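Local structure of DegQ (Legionella fallonii, 3PV2) at residues 368-373 with 391-396; 257-262 with 349-354. The protein is a self-compartmentizing HtrA-family protease with a trypsin fold and two PDZ domains that forms 12-meric assemblies and probably also acts as a chaperone. All blocks are in the same frame, centred on the assembly; numbering follows the deposited sequence.

Contact 1: 368-373 with 391-396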
loop_
_atom_site.group_PDB
_atom_site.type_symbol
_atom_site.label_atom_id
_atom_site.label_comp_id
_atom_site.label_asym_id
_atom_site.label_seq_id
_atom_site.Cartn_x
_atom_site.Cartn_y
_atom_site.Cartn_z
ATOM N N TYR B 368 33.322 6.813 -43.442
ATOM C CA TYR B 368 31.871 6.978 -43.588
ATOM C C TYR B 368 31.143 6.990 -42.220
ATOM O O TYR B 368 31.323 6.108 -41.410
ATOM C CB TYR B 368 31.257 5.877 -44.496
ATOM C CG TYR B 368 29.747 5.877 -44.417
ATOM C CD1 TYR B 368 28.987 6.754 -45.211
ATOM C CD2 TYR B 368 29.077 5.044 -43.507
ATOM C CE1 TYR B 368 27.589 6.804 -45.116
ATOM C CE2 TYR B 368 27.668 5.116 -43.365
ATOM C CZ TYR B 368 26.932 5.994 -44.188
ATOM O OH TYR B 368 25.538 6.027 -44.057
ATOM N N GLY B 369 30.289 8.003 -41.997
ATOM C CA GLY B 369 29.427 8.043 -40.810
ATOM C C GLY B 369 30.116 8.591 -39.588
ATOM O O GLY B 369 29.508 8.587 -38.506
ATOM N N LEU B 370 31.373 9.023 -39.698
ATOM C CA LEU B 370 32.068 9.558 -38.528
ATOM C C LEU B 370 32.089 11.091 -38.560
ATOM O O LEU B 370 32.418 11.685 -39.618
ATOM C CB LEU B 370 33.501 9.037 -38.470
ATOM C CG LEU B 370 33.651 7.456 -38.457
ATOM C CD1 LEU B 370 35.161 7.141 -38.442
ATOM C CD2 LEU B 370 32.859 6.759 -37.286
ATOM N N ALA B 371 31.741 11.706 -37.425
ATOM C CA ALA B 371 31.856 13.131 -37.235
ATOM C C ALA B 371 33.192 13.329 -36.554
ATOM O O ALA B 371 33.502 12.691 -35.543
ATOM C CB ALA B 371 30.654 13.664 -36.339
ATOM N N LEU B 372 34.027 14.139 -37.150
ATOM C CA LEU B 372 35.454 14.163 -36.829
ATOM C C LEU B 372 35.888 15.624 -36.649
ATOM O O LEU B 372 35.491 16.461 -37.444
ATOM C CB LEU B 372 36.253 13.590 -38.020
ATOM C CG LEU B 372 35.987 12.137 -38.411
ATOM C CD1 LEU B 372 36.732 11.754 -39.689
ATOM C CD2 LEU B 372 36.330 11.240 -37.319
ATOM N N ARG B 373 36.701 15.922 -35.663
ATOM C CA ARG B 373 37.266 17.251 -35.538
ATOM C C ARG B 373 38.678 17.151 -35.051
ATOM O O ARG B 373 39.029 16.205 -34.363
ATOM C CB ARG B 373 36.441 18.131 -34.595
ATOM C CG ARG B 373 36.485 17.683 -33.146
ATOM C CD ARG B 373 36.136 18.809 -32.134
ATOM N NE ARG B 373 36.885 18.615 -30.881
ATOM C CZ ARG B 373 37.681 19.522 -30.310
ATOM N NH1 ARG B 373 37.834 20.729 -30.842
ATOM N NH2 ARG B 373 38.308 19.237 -29.186
ATOM N N VAL B 391 33.551 12.715 -32.806
ATOM C CA VAL B 391 32.522 13.380 -32.065
ATOM C C VAL B 391 31.286 12.534 -32.173
ATOM O O VAL B 391 30.479 12.539 -31.280
ATOM C CB VAL B 391 32.223 14.735 -32.809
ATOM C CG1 VAL B 391 30.956 15.520 -32.217
ATOM C CG2 VAL B 391 33.456 15.588 -32.763
ATOM N N GLY B 392 31.111 11.827 -33.296
ATOM C CA GLY B 392 29.940 10.984 -33.490
ATOM C C GLY B 392 30.314 9.842 -34.434
ATOM O O GLY B 392 31.235 9.951 -35.240
ATOM N N ALA B 393 29.591 8.731 -34.340
ATOM C CA ALA B 393 29.785 7.616 -35.254
ATOM C C ALA B 393 28.476 6.913 -35.471
ATOM O O ALA B 393 27.883 6.442 -34.512
ATOM C CB ALA B 393 30.795 6.668 -34.614
ATOM N N SER B 394 27.972 6.821 -36.694
ATOM C CA SER B 394 26.718 6.148 -36.838
ATOM C C SER B 394 26.919 4.667 -36.592
ATOM O O SER B 394 27.952 4.081 -36.875
ATOM C CB SER B 394 26.092 6.381 -38.216
ATOM O OG SER B 394 26.950 5.943 -39.208
ATOM N N GLU B 395 25.906 4.045 -36.053
ATOM C CA GLU B 395 25.990 2.638 -35.778
ATOM C C GLU B 395 26.023 1.772 -37.046
ATOM O O GLU B 395 26.432 0.629 -36.968
ATOM C CB GLU B 395 24.867 2.270 -34.813
ATOM C CG GLU B 395 24.991 3.213 -33.621
ATOM C CD GLU B 395 23.973 3.021 -32.566
ATOM O OE1 GLU B 395 23.534 4.063 -32.003
ATOM O OE2 GLU B 395 23.636 1.843 -32.303
ATOM N N ASN B 396 25.644 2.307 -38.203
ATOM C CA ASN B 396 25.853 1.584 -39.445
ATOM C C ASN B 396 27.294 1.780 -40.052
ATOM O O ASN B 396 27.573 1.406 -41.162
ATOM C CB ASN B 396 24.737 1.890 -40.478
ATOM C CG ASN B 396 24.794 3.327 -41.016
ATOM O OD1 ASN B 396 25.291 4.243 -40.343
ATOM N ND2 ASN B 396 24.328 3.520 -42.255
#
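A classic beta bulge, in which V391 and G392 both face A371, marks this end of the hairpin formed by strands 370-378 and 384-393 in the second PDZ domain. A371 O accepts a hydrogen bond from V391 N at 2.7 Å and, weakly, one from G392 N at 3.4 Å. A371 N donates to G392 O at 2.8 Å. Just outside the strands, S394 N donates to G369 O at 3.0 Å. L370 and A393 form a non-hydrogen-bonded pair with their side chains on one face of the sheet. CD2 of L370 presses on CB of A393 at 3.4 Å, tighter than a usual van der Waals contact. W400 of helix 398-402 also packs on A393. The A371 side chain points to the other face, where its CB meets V391 CB. Q377 of a second subunit packs on both residues, and that subunit also bonds to the backbone of L372. R373 lays its CG against V391 CG2 at 3.7 Å, while its NE bonds to Q389. Y368 OH has its stronger partner in E357 of helix 353-362. Y368 CG stands anti to the backbone N (chi1 168°), which swings the ring toward N396. The N396 amide is turned 71° from it, and ND2 reaches Y368 OH at the edge in a weak 3.3 Å bond. S394 OG donates to N396 OD1 at 2.6 Å, almost in line with the carbonyl.

Contact 2: 257-262 with 349-354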
loop_
_atom_site.group_PDB
_atom_site.type_symbol
_atom_site.label_atom_id
_atom_site.label_comp_id
_atom_site.label_asym_id
_atom_site.label_seq_id
_atom_site.Cartn_x
_atom_site.Cartn_y
_atom_site.Cartn_z
ATOM N N ARG B 257 9.420 4.882 -51.794
ATOM C CA ARG B 257 9.980 6.211 -51.713
ATOM C C ARG B 257 11.478 6.242 -52.003
ATOM O O ARG B 257 12.233 5.374 -51.537
ATOM C CB ARG B 257 9.763 6.776 -50.324
ATOM C CG ARG B 257 8.369 7.180 -50.074
ATOM C CD ARG B 257 8.157 7.525 -48.640
ATOM N NE ARG B 257 6.802 8.016 -48.469
ATOM C CZ ARG B 257 5.716 7.263 -48.324
ATOM N NH1 ARG B 257 5.803 5.943 -48.297
ATOM N NH2 ARG B 257 4.527 7.843 -48.195
ATOM N N GLY B 258 11.888 7.238 -52.780
ATOM C CA GLY B 258 13.276 7.388 -53.139
ATOM C C GLY B 258 13.815 8.666 -52.529
ATOM O O GLY B 258 13.171 9.314 -51.703
ATOM N N LEU B 259 14.972 9.053 -53.022
ATOM C CA LEU B 259 15.738 10.100 -52.429
ATOM C C LEU B 259 15.933 11.230 -53.413
ATOM O O LEU B 259 16.210 11.009 -54.594
ATOM C CB LEU B 259 17.087 9.548 -52.070
ATOM C CG LEU B 259 18.023 10.586 -51.496
ATOM C CD1 LEU B 259 17.269 11.271 -50.351
ATOM C CD2 LEU B 259 19.335 9.978 -51.048
ATOM N N MET B 260 15.816 12.443 -52.898
ATOM C CA MET B 260 16.225 13.640 -53.628
ATOM C C MET B 260 17.326 14.442 -52.901
ATOM O O MET B 260 18.225 14.946 -53.539
ATOM C CB MET B 260 15.023 14.480 -53.897
ATOM C CG MET B 260 15.356 15.779 -54.598
ATOM S SD MET B 260 15.771 15.436 -56.294
ATOM C CE MET B 260 14.192 14.703 -56.826
ATOM N N GLY B 261 17.321 14.508 -51.583
ATOM C CA GLY B 261 18.472 15.088 -50.845
ATOM C C GLY B 261 18.430 16.614 -50.572
ATOM O O GLY B 261 19.484 17.255 -50.440
ATOM N N ILE B 262 17.239 17.179 -50.431
ATOM C CA ILE B 262 17.094 18.606 -50.053
ATOM C C ILE B 262 16.036 18.898 -48.998
ATOM O O ILE B 262 14.913 18.390 -49.092
ATOM C CB ILE B 262 16.608 19.402 -51.212
ATOM C CG1 ILE B 262 15.184 18.950 -51.547
ATOM C CG2 ILE B 262 17.529 19.185 -52.390
ATOM C CD1 ILE B 262 14.396 19.974 -52.253
ATOM N N VAL B 349 17.491 13.239 -60.928
ATOM C CA VAL B 349 17.032 11.829 -61.001
ATOM C C VAL B 349 16.849 11.243 -59.590
ATOM O O VAL B 349 17.769 11.265 -58.822
ATOM C CB VAL B 349 17.982 10.984 -61.908
ATOM C CG1 VAL B 349 17.553 9.493 -61.952
ATOM C CG2 VAL B 349 17.970 11.521 -63.359
ATOM N N VAL B 350 15.651 10.802 -59.234
ATOM C CA VAL B 350 15.392 10.244 -57.922
ATOM C C VAL B 350 16.116 8.916 -57.793
ATOM O O VAL B 350 16.064 8.114 -58.723
ATOM C CB VAL B 350 13.910 9.922 -57.733
ATOM C CG1 VAL B 350 13.660 9.277 -56.365
ATOM C CG2 VAL B 350 13.028 11.177 -57.919
ATOM N N THR B 351 16.779 8.690 -56.667
ATOM C CA THR B 351 17.510 7.468 -56.454
ATOM C C THR B 351 16.961 6.684 -55.289
ATOM O O THR B 351 16.237 7.210 -54.420
ATOM C CB THR B 351 19.048 7.693 -56.216
ATOM O OG1 THR B 351 19.271 8.593 -55.116
ATOM C CG2 THR B 351 19.692 8.235 -57.471
ATOM N N ASP B 352 17.343 5.414 -55.276
ATOM C CA ASP B 352 17.036 4.520 -54.185
ATOM C C ASP B 352 17.875 4.893 -52.967
ATOM O O ASP B 352 19.076 5.109 -53.097
ATOM C CB ASP B 352 17.288 3.060 -54.582
ATOM C CG ASP B 352 16.757 2.105 -53.542
ATOM O OD1 ASP B 352 17.560 1.585 -52.738
ATOM O OD2 ASP B 352 15.519 1.925 -53.495
ATOM N N ILE B 353 17.219 4.957 -51.809
ATOM C CA ILE B 353 17.782 5.518 -50.556
ATOM C C ILE B 353 18.916 4.609 -50.137
ATOM O O ILE B 353 20.001 5.047 -49.784
ATOM C CB ILE B 353 16.725 5.599 -49.405
ATOM C CG1 ILE B 353 15.481 6.377 -49.860
ATOM C CG2 ILE B 353 17.306 6.267 -48.134
ATOM C CD1 ILE B 353 14.204 6.104 -49.033
ATOM N N LYS B 354 18.659 3.325 -50.232
ATOM C CA LYS B 354 19.659 2.342 -49.888
ATOM C C LYS B 354 20.825 2.282 -50.891
ATOM O O LYS B 354 21.978 2.068 -50.494
ATOM C CB LYS B 354 18.979 0.980 -49.668
ATOM C CG LYS B 354 18.001 1.043 -48.455
ATOM C CD LYS B 354 16.945 -0.081 -48.482
ATOM C CE LYS B 354 17.502 -1.445 -48.061
ATOM N NZ LYS B 354 16.508 -2.227 -47.240
HETATM O O HOH W 1 14.741 4.063 -52.007
#
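One water molecule joins R257 to D352 and I353 through three hydrogen bonds. The water oxygen accepts from I353 N at 2.6 Å. The same water donates to R257 O at 2.9 Å and, weakly, to D352 OD2. D352 is the N-cap of helix 353-362: its OD1 accepts a hydrogen bond from S355 N, and OD2 also bonds to H256. The I353 side chain lies against R257 and G258. Its CG1 stands anti to the carbonyl carbon (chi1 -54°) and the chain runs on extended (chi2 159°), which brings CD1 of I353 to 3.3 Å from R257 O. Beyond the water, L259 and T351 make a single antiparallel bridge. L259 N donates to T351 O over a short 2.6 Å, and T351 N donates to L259 O at 3.2 Å, in the carbonyl plane on a lone pair. This bridge ties the entry of the first PDZ domain to its exit. The run L259-M260-G261-I262 leads into strand 262-266 and is consistent with the GLGF-type carboxylate-binding loop of PDZ domains. V350 lies under this loop, with CG1 at 3.6 Å from L259 O. M260 bends at chi2 and chi3, which curls its CE onto V350 CG2 at 3.9 Å, where V333 packs on both. The R257 side chain leads away from 349-354, its NE in a salt bridge to E124 and its NH2 in one to D122.

In the fold
Both segments of contact 2 precede those of contact 1 in the sequence. Their centres are about 22 Å apart and their nearest atoms about 8 Å apart. Helix 353-362 spans the gap between the two PDZ domains. It begins within 349-354 of contact 2, and its later part, at L360 and Q361, packs against Y368 of contact 1. Contact 2 includes the probable peptide-carboxylate loop of the first PDZ domain; contact 1 lies in the second. Contact 2 lies about 12 Å from the centre of the chain, next to the protease domain, and no other chain touches its segments. Contact 1 lies about 26 Å from that centre, at an interface with a second subunit.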